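Local coordinates for protein T-box transcription factor TBX21 (Mus musculus, PDB 5T1J) that binds specific DNA sequences through its T-box domain and directs Th1 lineage development by activating Th1 genes and repressing Th2 and Th17 programmes, at residues S139-P145 against T174-T180; Q29-E33 against Q183-I187; L96-P100 against V114-L119; L14-N20 against F46-A52. One frame throughout, in Å; residues are numbered along the deposited sequence.

Interaction 1. Residues S139-P145 against T174-T180. With nucleotides of chain E.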
# COMPACT_ATOMS: atom_id res chain seq x y z
N SER A 139 8.68 -18.95 0.63
CA SER A 139 8.74 -20.06 1.53
C SER A 139 10.13 -20.13 2.13
O SER A 139 11.15 -19.87 1.47
CB SER A 139 8.40 -21.34 0.80
OG SER A 139 8.73 -22.43 1.63
N LEU A 140 10.15 -20.47 3.41
CA LEU A 140 11.40 -20.78 4.10
C LEU A 140 12.35 -19.58 4.12
O LEU A 140 13.50 -19.69 3.69
CB LEU A 140 12.09 -22.02 3.48
CG LEU A 140 11.25 -23.29 3.41
CD1 LEU A 140 11.87 -24.33 2.47
CD2 LEU A 140 11.00 -23.87 4.79
N HIS A 141 11.86 -18.44 4.61
CA HIS A 141 12.72 -17.28 4.85
C HIS A 141 12.26 -16.60 6.14
O HIS A 141 11.12 -16.81 6.57
CB HIS A 141 12.69 -16.30 3.67
CG HIS A 141 13.33 -16.84 2.43
ND1 HIS A 141 12.82 -17.91 1.73
CD2 HIS A 141 14.43 -16.43 1.74
CE1 HIS A 141 13.59 -18.16 0.68
NE2 HIS A 141 14.57 -17.27 0.66
N LYS A 142 13.14 -15.82 6.78
CA LYS A 142 12.66 -15.17 7.99
C LYS A 142 12.50 -13.69 7.72
O LYS A 142 13.42 -12.98 7.28
CB LYS A 142 13.55 -15.41 9.21
CG LYS A 142 14.64 -14.38 9.55
CD LYS A 142 15.34 -14.84 10.84
CE LYS A 142 16.87 -14.74 10.75
NZ LYS A 142 17.52 -15.53 11.87
N TYR A 143 11.26 -13.30 8.00
CA TYR A 143 10.64 -12.01 7.80
C TYR A 143 10.29 -11.28 9.10
O TYR A 143 10.41 -11.82 10.17
CB TYR A 143 9.37 -12.24 7.03
CG TYR A 143 9.51 -12.70 5.61
CD1 TYR A 143 10.04 -11.85 4.65
CD2 TYR A 143 9.08 -13.95 5.21
CE1 TYR A 143 10.15 -12.23 3.31
CE2 TYR A 143 9.19 -14.36 3.86
CZ TYR A 143 9.73 -13.48 2.91
OH TYR A 143 9.85 -13.83 1.57
N GLN A 144 9.75 -10.08 9.00
CA GLN A 144 9.40 -9.34 10.20
C GLN A 144 8.35 -8.27 9.92
O GLN A 144 8.56 -7.35 9.12
CB GLN A 144 10.63 -8.70 10.82
CG GLN A 144 10.30 -7.62 11.81
CD GLN A 144 11.53 -7.08 12.45
OE1 GLN A 144 12.54 -6.85 11.79
NE2 GLN A 144 11.48 -6.90 13.77
N PRO A 145 7.19 -8.41 10.58
CA PRO A 145 6.12 -7.43 10.49
C PRO A 145 6.62 -6.11 11.04
O PRO A 145 7.33 -6.09 12.06
CB PRO A 145 5.02 -8.02 11.37
CG PRO A 145 5.24 -9.48 11.28
CD PRO A 145 6.75 -9.63 11.28
N THR A 174 8.11 -10.60 16.81
CA THR A 174 7.08 -10.95 15.85
C THR A 174 7.72 -11.45 14.58
O THR A 174 7.04 -11.49 13.55
CB THR A 174 6.17 -9.75 15.47
OG1 THR A 174 6.99 -8.65 15.09
CG2 THR A 174 5.29 -9.33 16.62
N GLN A 175 9.02 -11.78 14.61
CA GLN A 175 9.65 -12.35 13.40
C GLN A 175 8.90 -13.63 13.07
O GLN A 175 8.09 -14.09 13.88
CB GLN A 175 11.13 -12.63 13.60
CG GLN A 175 11.93 -11.43 14.07
CD GLN A 175 13.41 -11.58 13.77
OE1 GLN A 175 13.85 -12.58 13.20
NE2 GLN A 175 14.20 -10.61 14.23
N PHE A 176 9.17 -14.21 11.91
CA PHE A 176 8.70 -15.56 11.66
C PHE A 176 9.30 -16.10 10.41
O PHE A 176 10.18 -15.51 9.80
CB PHE A 176 7.16 -15.69 11.59
CG PHE A 176 6.53 -14.91 10.50
CD1 PHE A 176 6.46 -15.42 9.20
CD2 PHE A 176 6.04 -13.64 10.75
CE1 PHE A 176 5.89 -14.67 8.16
CE2 PHE A 176 5.50 -12.91 9.70
CZ PHE A 176 5.43 -13.44 8.42
N ILE A 177 8.83 -17.27 10.05
CA ILE A 177 9.39 -18.05 8.99
C ILE A 177 8.24 -18.41 8.11
O ILE A 177 7.16 -18.72 8.57
CB ILE A 177 10.16 -19.30 9.56
CG1 ILE A 177 11.37 -18.79 10.34
CG2 ILE A 177 10.64 -20.26 8.47
CD1 ILE A 177 12.38 -19.85 10.69
N ALA A 178 8.41 -18.29 6.82
CA ALA A 178 7.28 -18.64 6.01
C ALA A 178 7.37 -20.08 5.68
O ALA A 178 8.36 -20.51 5.08
CB ALA A 178 7.24 -17.79 4.73
N VAL A 179 6.36 -20.86 6.03
CA VAL A 179 6.46 -22.25 5.67
C VAL A 179 5.25 -22.73 4.95
O VAL A 179 4.15 -22.22 5.15
CB VAL A 179 6.70 -23.15 6.86
CG1 VAL A 179 8.13 -22.95 7.37
CG2 VAL A 179 5.67 -22.89 7.92
N THR A 180 5.47 -23.67 4.04
CA THR A 180 4.36 -24.28 3.34
C THR A 180 3.65 -25.27 4.24
O THR A 180 2.50 -25.64 3.97
CB THR A 180 4.82 -25.00 2.10
OG1 THR A 180 5.75 -24.18 1.38
CG2 THR A 180 3.62 -25.31 1.22
P DT E 4 8.18 -24.94 -0.57
OP1 DT E 4 8.71 -23.74 -1.26
OP2 DT E 4 8.01 -24.87 0.89
O5' DT E 4 6.78 -25.41 -1.25
C5' DT E 4 6.73 -25.75 -2.61
C4' DT E 4 5.46 -26.52 -2.95
O4' DT E 4 5.43 -27.76 -2.25
C3' DT E 4 4.13 -25.82 -2.60
O3' DT E 4 3.54 -25.33 -3.85
C2' DT E 4 3.28 -26.92 -1.92
C1' DT E 4 4.10 -28.18 -2.16
N1 DT E 4 4.01 -29.26 -1.03
C2 DT E 4 3.34 -30.45 -1.27
O2 DT E 4 2.77 -30.69 -2.32
N3 DT E 4 3.34 -31.34 -0.23
C4 DT E 4 3.95 -31.18 1.02
O4 DT E 4 3.90 -32.05 1.90
C5 DT E 4 4.66 -29.92 1.20
C7 DT E 4 5.37 -29.63 2.50
C6 DT E 4 4.66 -29.04 0.18
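S139 and T180, one from each segment, grip the same phosphate oxygen. S139 OG donates to OP2 of DT4 of chain E at 2.6 Å, and T180 OG1 donates to that oxygen too, at a distance modelled too short to be taken literally. The two hydroxyls thus form a small clamp on the DNA backbone. The S139 torsion (chi1 168°) turns its hydroxyl toward the phosphate, while T180 brings its methyl CG2 to the sugar, 3.5 Å from C2' of DT4.

Behind the clamp the segments run as antiparallel strands. Y143 and F176 form a hydrogen-bonded pair, with Y143 N to F176 O at 3.0 Å and F176 N to Y143 O at 3.2 Å; K142 and I177 are the adjoining non-hydrogen-bonded pair. Toward the DNA, A178 N donates to H141 O at 3.1 Å. H141 also steadies its own loop, giving ND1 to S139 O.

On the face of Y143 and F176, A178 CB meets the edge of the tyrosine ring at CE2, 4.0 Å away. P145 CG comes to the edge of the F176 ring at CE2, 3.8 Å away, and Y143 CB packs against F176 CZ at 4.3 Å. On the other face K142 CB packs against I177 CG1.

This is a buried part of the immunoglobulin-like T-box fold. Y143 OH bonds Q138 N, and the Y143 ring touches V66 and L68 of strand 59-70, which flanks 142-151; strand 33-35 pairs in parallel with 176-179 on its other side.

Interaction 2. Residues Q29-E33 against Q183-I187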
# COMPACT_ATOMS: atom_id res chain seq x y z
N GLN A 29 9.59 -17.71 21.34
CA GLN A 29 10.68 -18.55 21.87
C GLN A 29 10.91 -19.84 21.11
O GLN A 29 12.03 -20.32 21.00
CB GLN A 29 10.37 -18.89 23.32
CG GLN A 29 10.66 -17.77 24.30
CD GLN A 29 9.80 -17.92 25.53
OE1 GLN A 29 8.81 -18.65 25.50
NE2 GLN A 29 10.18 -17.24 26.62
N HIS A 30 9.82 -20.39 20.58
CA HIS A 30 9.81 -21.66 19.88
C HIS A 30 9.82 -21.39 18.37
O HIS A 30 9.29 -22.19 17.59
CB HIS A 30 8.57 -22.45 20.26
CG HIS A 30 8.17 -22.30 21.70
ND1 HIS A 30 8.16 -23.34 22.60
CD2 HIS A 30 7.73 -21.21 22.37
CE1 HIS A 30 7.75 -22.89 23.77
NE2 HIS A 30 7.47 -21.61 23.66
N GLN A 31 10.39 -20.23 17.99
CA GLN A 31 10.58 -19.73 16.60
C GLN A 31 9.33 -19.76 15.69
O GLN A 31 8.97 -20.77 15.10
CB GLN A 31 11.75 -20.46 15.91
CG GLN A 31 11.56 -21.94 15.65
CD GLN A 31 11.97 -22.81 16.79
OE1 GLN A 31 12.71 -22.38 17.68
NE2 GLN A 31 11.48 -24.05 16.80
N THR A 32 8.74 -18.59 15.49
CA THR A 32 7.37 -18.50 14.97
C THR A 32 7.24 -19.01 13.54
O THR A 32 8.21 -18.92 12.76
CB THR A 32 6.90 -17.07 15.01
OG1 THR A 32 7.49 -16.41 16.14
CG2 THR A 32 5.39 -17.04 15.12
N GLU A 33 6.08 -19.58 13.20
CA GLU A 33 5.90 -20.15 11.85
C GLU A 33 4.55 -19.73 11.28
O GLU A 33 3.52 -20.04 11.88
CB GLU A 33 6.02 -21.69 11.84
CG GLU A 33 7.37 -22.25 12.35
CD GLU A 33 7.59 -23.75 12.11
OE1 GLU A 33 6.75 -24.35 11.38
OE2 GLU A 33 8.62 -24.31 12.61
N GLN A 183 6.85 -27.17 10.83
CA GLN A 183 8.00 -27.99 11.12
C GLN A 183 8.09 -28.47 12.60
O GLN A 183 7.83 -29.66 12.90
CB GLN A 183 9.24 -27.22 10.71
CG GLN A 183 9.13 -26.70 9.29
CD GLN A 183 9.07 -27.81 8.22
OE1 GLN A 183 8.57 -28.93 8.45
NE2 GLN A 183 9.55 -27.47 7.02
N ASN A 184 8.56 -27.59 13.47
CA ASN A 184 8.43 -27.80 14.90
C ASN A 184 6.97 -28.14 15.20
O ASN A 184 6.06 -27.56 14.62
CB ASN A 184 8.91 -26.57 15.68
CG ASN A 184 8.81 -26.77 17.21
OD1 ASN A 184 7.82 -27.32 17.73
ND2 ASN A 184 9.88 -26.39 17.91
N ALA A 185 6.76 -29.08 16.11
CA ALA A 185 5.43 -29.59 16.43
C ALA A 185 4.81 -28.93 17.67
O ALA A 185 3.62 -29.17 17.95
CB ALA A 185 5.48 -31.12 16.62
N GLU A 186 5.61 -28.20 18.45
CA GLU A 186 5.08 -27.43 19.60
C GLU A 186 4.29 -26.27 19.06
O GLU A 186 3.27 -25.88 19.64
CB GLU A 186 6.17 -26.96 20.57
CG GLU A 186 7.12 -25.86 20.07
CD GLU A 186 8.40 -25.74 20.92
OE1 GLU A 186 8.35 -26.03 22.16
OE2 GLU A 186 9.46 -25.41 20.33
N ILE A 187 4.77 -25.70 17.94
CA ILE A 187 4.09 -24.54 17.37
C ILE A 187 2.79 -25.00 16.76
O ILE A 187 1.75 -24.48 17.16
CB ILE A 187 4.95 -23.82 16.35
CG1 ILE A 187 5.65 -22.67 17.07
CG2 ILE A 187 4.14 -23.30 15.27
CD1 ILE A 187 6.42 -21.78 16.19
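H30 and E186 meet side chain to side chain. ND1 of the imidazole donates to E186 OE1 at 2.7 Å, nearly straight at 162°. The oxygen lies close to the ring plane, yet the nitrogen comes down on the carboxylate from above its plane, the two groups standing 86° apart.

E33 bonds to backbone instead. Its OE1 takes Q183 N on the syn lone pair at 2.9 Å, and OE2 makes a weak, longer bond to N184 N. With CG anti to the carbonyl carbon (chi1 -59°) and the chain extended beyond it, E33 lays both oxygens along the run into the helix.

That helix, 185-194, starts at N184, its N-cap. N184 OD1 faces the amides of E186 and I187, although its modelled position is uncertain; ND2 bonds E186 OE2 at 2.6 Å, so the carboxylate that takes the histidine also takes the cap amide.

The apolar part belongs to I187. Its CD1 lies 3.6 Å from T32 CA and 4.0 Å from E33 CG, against the loop that leads from helix 21-29 to strand 33-35. K191 NZ donates to E33 O. The E33 side chain lies about 4 Å from that of Y182, essential for the RUNX1 interaction.

Interaction 3. Residues L96-P100 against V114-L119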
# COMPACT_ATOMS: atom_id res chain seq x y z
N LEU A 96 2.88 -4.25 0.92
CA LEU A 96 2.19 -3.48 1.92
C LEU A 96 0.80 -4.06 2.19
O LEU A 96 0.20 -4.71 1.33
CB LEU A 96 2.14 -2.01 1.51
CG LEU A 96 3.40 -1.22 1.89
CD1 LEU A 96 4.69 -1.85 1.43
CD2 LEU A 96 3.31 0.17 1.33
N TYR A 97 0.31 -3.82 3.41
CA TYR A 97 -1.07 -4.06 3.78
C TYR A 97 -1.62 -2.94 4.65
O TYR A 97 -1.36 -2.94 5.89
CB TYR A 97 -1.22 -5.38 4.54
CG TYR A 97 -2.66 -5.82 4.73
CD1 TYR A 97 -3.26 -6.70 3.84
CD2 TYR A 97 -3.42 -5.35 5.81
CE1 TYR A 97 -4.56 -7.12 4.02
CE2 TYR A 97 -4.73 -5.75 5.99
CZ TYR A 97 -5.29 -6.64 5.10
OH TYR A 97 -6.59 -7.05 5.26
N VAL A 98 -2.39 -2.06 3.99
CA VAL A 98 -3.14 -0.97 4.61
C VAL A 98 -4.44 -1.46 5.26
O VAL A 98 -5.21 -2.19 4.63
CB VAL A 98 -3.49 0.17 3.51
CG1 VAL A 98 -3.95 -0.43 2.20
CG2 VAL A 98 -4.55 1.20 3.99
N HIS A 99 -4.67 -1.04 6.51
CA HIS A 99 -5.88 -1.37 7.26
C HIS A 99 -7.17 -1.19 6.46
O HIS A 99 -7.33 -0.17 5.75
CB HIS A 99 -5.89 -0.52 8.54
CG HIS A 99 -6.81 -1.05 9.60
ND1 HIS A 99 -8.01 -1.66 9.31
CD2 HIS A 99 -6.60 -1.24 10.93
CE1 HIS A 99 -8.55 -2.11 10.42
NE2 HIS A 99 -7.72 -1.88 11.43
N PRO A 100 -8.08 -2.18 6.51
CA PRO A 100 -9.33 -1.95 5.74
C PRO A 100 -10.03 -0.60 5.98
O PRO A 100 -10.60 -0.05 5.03
CB PRO A 100 -10.23 -3.09 6.22
CG PRO A 100 -9.31 -4.18 6.51
CD PRO A 100 -8.04 -3.54 7.03
N VAL A 114 -7.06 -2.04 16.82
CA VAL A 114 -6.52 -1.95 15.45
C VAL A 114 -5.89 -3.33 15.13
O VAL A 114 -4.68 -3.59 15.28
CB VAL A 114 -5.52 -0.78 15.25
CG1 VAL A 114 -6.26 0.50 15.17
CG2 VAL A 114 -4.54 -0.72 16.40
N SER A 115 -6.78 -4.21 14.69
CA SER A 115 -6.46 -5.58 14.35
C SER A 115 -6.09 -5.69 12.87
O SER A 115 -6.61 -4.90 12.02
CB SER A 115 -7.67 -6.47 14.69
OG SER A 115 -7.70 -7.67 13.95
N PHE A 116 -5.19 -6.63 12.56
CA PHE A 116 -4.88 -6.93 11.17
C PHE A 116 -5.23 -8.40 10.94
O PHE A 116 -4.43 -9.15 10.32
CB PHE A 116 -3.42 -6.63 10.82
CG PHE A 116 -3.03 -5.18 10.93
CD1 PHE A 116 -2.70 -4.46 9.79
CD2 PHE A 116 -3.01 -4.52 12.15
CE1 PHE A 116 -2.33 -3.12 9.86
CE2 PHE A 116 -2.64 -3.17 12.22
CZ PHE A 116 -2.31 -2.48 11.07
N GLY A 117 -6.38 -8.81 11.49
CA GLY A 117 -6.81 -10.20 11.51
C GLY A 117 -7.14 -10.89 10.19
O GLY A 117 -7.34 -12.11 10.16
N LYS A 118 -7.20 -10.14 9.09
CA LYS A 118 -7.50 -10.79 7.82
C LYS A 118 -6.36 -10.75 6.80
O LYS A 118 -6.49 -11.34 5.71
CB LYS A 118 -8.77 -10.20 7.21
CG LYS A 118 -9.70 -9.68 8.25
CD LYS A 118 -11.15 -9.92 7.85
CE LYS A 118 -11.94 -10.25 9.13
NZ LYS A 118 -13.26 -10.88 8.92
N LEU A 119 -5.27 -10.07 7.17
CA LEU A 119 -4.09 -9.98 6.33
C LEU A 119 -3.83 -11.36 5.84
O LEU A 119 -3.62 -12.21 6.66
CB LEU A 119 -2.93 -9.43 7.14
CG LEU A 119 -1.77 -8.84 6.37
CD1 LEU A 119 -0.84 -8.06 7.29
CD2 LEU A 119 -1.05 -9.91 5.60
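The Y97 ring has L119 over one face: CG sits 3.7 Å from the ring centroid and 19° off its normal, a CH-pi contact shifted toward the rim. The F116 ring comes up obliquely, its CD1 4.1 Å from Y97 CD2, and has the carbonyl oxygen of Y97 at its own edge. A second aromatic meeting lies beyond. H99 turns an edge to the face of F116, centroids 5.4 Å apart and planes inclined at 50°, while V114 CA lies at the edge of the imidazole.

This is packing inside the immunoglobulin-like fold of the T-box domain. It joins strand 96-105, through Y97 and the H99 that follows, to the chain that leaves the short strand 114-115 and enters a type I turn from F116 to L119. No hydrogen bond crosses between the two segments, so the aromatic rings and the leucine carry the contact.

Y97 CG lies anti to the backbone N (chi1 -169°), sending the ring toward the turn; its OH passes 3.8 Å from L119 N. Y97 is an experimentally established ABL1 phosphorylation site, unmodified here. H99 is placed from outside, its ND1 bonded to D101 N and its ring meeting that of W109. Strand 59-70 pairs with this strand through V64 and M62. L96 packs on R61, and V98 on R95, both of the second subunit.

Just ahead of the type I turn, S115 makes an ST turn, its OG accepting from G117 N at 3.0 Å.

Interaction 4. Residues L14-N20 against F46-A52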
# COMPACT_ATOMS: atom_id res chain seq x y z
N LEU A 14 3.46 9.28 20.58
CA LEU A 14 4.00 8.21 19.73
C LEU A 14 3.85 6.79 20.30
O LEU A 14 4.52 5.87 19.83
CB LEU A 14 5.49 8.39 19.45
CG LEU A 14 6.21 9.70 19.17
CD1 LEU A 14 7.26 9.81 20.26
CD2 LEU A 14 6.84 9.69 17.82
N ARG A 15 3.02 6.59 21.32
CA ARG A 15 3.07 5.30 22.02
C ARG A 15 2.28 4.19 21.34
O ARG A 15 1.05 4.21 21.34
CB ARG A 15 2.55 5.45 23.44
CG ARG A 15 3.35 6.36 24.32
CD ARG A 15 2.83 6.29 25.73
NE ARG A 15 3.31 7.41 26.53
CZ ARG A 15 3.61 7.33 27.82
NH1 ARG A 15 3.52 6.17 28.48
NH2 ARG A 15 4.04 8.42 28.46
N VAL A 16 2.99 3.21 20.79
CA VAL A 16 2.32 2.04 20.23
C VAL A 16 2.74 0.76 20.95
O VAL A 16 3.85 0.20 20.79
CB VAL A 16 2.58 1.89 18.74
CG1 VAL A 16 1.99 0.58 18.22
CG2 VAL A 16 2.00 3.09 17.98
N ALA A 17 1.81 0.28 21.76
CA ALA A 17 2.02 -0.91 22.54
C ALA A 17 1.51 -2.10 21.74
O ALA A 17 0.88 -1.92 20.71
CB ALA A 17 1.31 -0.80 23.89
N LEU A 18 1.82 -3.31 22.20
CA LEU A 18 1.32 -4.52 21.56
C LEU A 18 0.31 -5.27 22.43
O LEU A 18 0.57 -5.51 23.62
CB LEU A 18 2.48 -5.45 21.21
CG LEU A 18 2.17 -6.81 20.57
CD1 LEU A 18 1.39 -6.65 19.30
CD2 LEU A 18 3.47 -7.55 20.26
N SER A 19 -0.80 -5.66 21.83
CA SER A 19 -1.75 -6.57 22.48
C SER A 19 -1.48 -7.95 21.89
O SER A 19 -0.77 -8.05 20.88
CB SER A 19 -3.20 -6.14 22.27
OG SER A 19 -4.08 -7.03 22.93
N ASN A 20 -2.04 -8.99 22.50
CA ASN A 20 -1.65 -10.38 22.21
C ASN A 20 -0.21 -10.55 22.67
O ASN A 20 0.47 -11.51 22.31
CB ASN A 20 -1.69 -10.73 20.72
CG ASN A 20 -3.07 -10.65 20.12
OD1 ASN A 20 -4.10 -10.64 20.82
ND2 ASN A 20 -3.11 -10.64 18.79
N PHE A 46 -2.23 -12.96 14.54
CA PHE A 46 -2.18 -11.80 13.66
C PHE A 46 -1.86 -10.46 14.36
O PHE A 46 -2.48 -10.10 15.36
CB PHE A 46 -3.50 -11.65 12.90
CG PHE A 46 -4.75 -11.91 13.72
CD1 PHE A 46 -5.06 -11.10 14.81
CD2 PHE A 46 -5.67 -12.89 13.34
CE1 PHE A 46 -6.21 -11.30 15.56
CE2 PHE A 46 -6.84 -13.09 14.07
CZ PHE A 46 -7.11 -12.28 15.19
N LEU A 47 -0.92 -9.72 13.77
CA LEU A 47 -0.47 -8.44 14.30
C LEU A 47 -1.66 -7.60 14.73
O LEU A 47 -2.52 -7.27 13.90
CB LEU A 47 0.35 -7.71 13.22
CG LEU A 47 1.25 -6.56 13.68
CD1 LEU A 47 1.84 -6.91 15.05
CD2 LEU A 47 2.35 -6.29 12.67
N SER A 48 -1.71 -7.21 16.01
CA SER A 48 -2.89 -6.49 16.53
C SER A 48 -2.57 -5.75 17.79
O SER A 48 -2.23 -6.36 18.80
CB SER A 48 -4.06 -7.43 16.83
OG SER A 48 -4.24 -8.41 15.82
N PHE A 49 -2.72 -4.44 17.79
CA PHE A 49 -2.35 -3.74 19.00
C PHE A 49 -3.04 -2.40 19.30
O PHE A 49 -4.21 -2.20 18.98
CB PHE A 49 -0.82 -3.56 19.01
CG PHE A 49 -0.23 -3.11 17.69
CD1 PHE A 49 -0.63 -1.93 17.08
CD2 PHE A 49 0.80 -3.87 17.11
CE1 PHE A 49 -0.05 -1.54 15.89
CE2 PHE A 49 1.39 -3.48 15.91
CZ PHE A 49 0.96 -2.32 15.31
N THR A 50 -2.31 -1.54 20.00
CA THR A 50 -2.86 -0.34 20.61
C THR A 50 -1.94 0.85 20.40
O THR A 50 -0.71 0.71 20.42
CB THR A 50 -3.15 -0.58 22.10
OG1 THR A 50 -4.27 -1.47 22.20
CG2 THR A 50 -3.51 0.70 22.83
N VAL A 51 -2.56 2.01 20.18
CA VAL A 51 -1.85 3.21 19.77
C VAL A 51 -2.25 4.41 20.60
O VAL A 51 -3.40 4.54 21.03
CB VAL A 51 -2.12 3.47 18.27
CG1 VAL A 51 -3.61 3.49 18.00
CG2 VAL A 51 -1.44 4.75 17.81
N ALA A 52 -1.26 5.27 20.86
CA ALA A 52 -1.46 6.52 21.58
C ALA A 52 -0.41 7.54 21.17
O ALA A 52 0.56 7.22 20.47
CB ALA A 52 -1.42 6.28 23.09
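R15 to S19 and S48 to A52 run alongside each other in opposite directions, the strand axes 4.8 Å apart at closest and 148° between their directions. V16 and V51 form a non-hydrogen-bonded antiparallel pair, and A17 and T50 the hydrogen-bonded pair beside it. The ladder is uneven. A52 N donates to R15 O at 2.6 Å, and T50 N to A17 O is long at 3.3 Å but almost straight at 170°; the return bond from A17 N to T50 O is weak, as is that from S19 N to S48 O.

Strand 16-18 is an outer strand of a small antiparallel sheet within the immunoglobulin-like T-box fold. Strand 48-51 lies in its middle, and 114-115 follows on the far side, where F49 N pairs with V114 O. The face with A17 and T50 is exposed, whereas V16, L18, F49 and V51 turn to the other face, where F49 and V51 are buried.

There V16 divides its two methyls. CG1, anti to the backbone N (chi1 174°), lies over one face of the F49 ring, 4.0 Å from its centroid; CG2 meets V51 CG2 at 3.8 Å. F171 adds its ring to that of F49, and L147 of strand 142-151 touches F49 as well, tying this sheet to the larger one. M62 of strand 59-70 packs on V51.

L18 reaches across at about a right angle, its CD1 in the plane of the F49 ring at the edge, 3.6 Å from CD2.

Interactions 1 and 3 are buried; 2 and 4 are only partly so. Backbone pairing sets the character of interactions 1 and 4, but 1 ends at a DNA phosphate and 4 at the edge of the small sheet. Interaction 3 relies on aromatic packing, and interaction 2 on carboxylates hydrogen-bonded to an imidazole and a helix start. The contacts interlock: strand 176-179 of interaction 1 leads on to the helix of interaction 2, and F176 CB touches T32 O. L47 of interaction 4 packs on P145 of interaction 1, while its backbone oxygen probably accepts from F116 N of interaction 3, whose strand 114-115 neighbours 48-51.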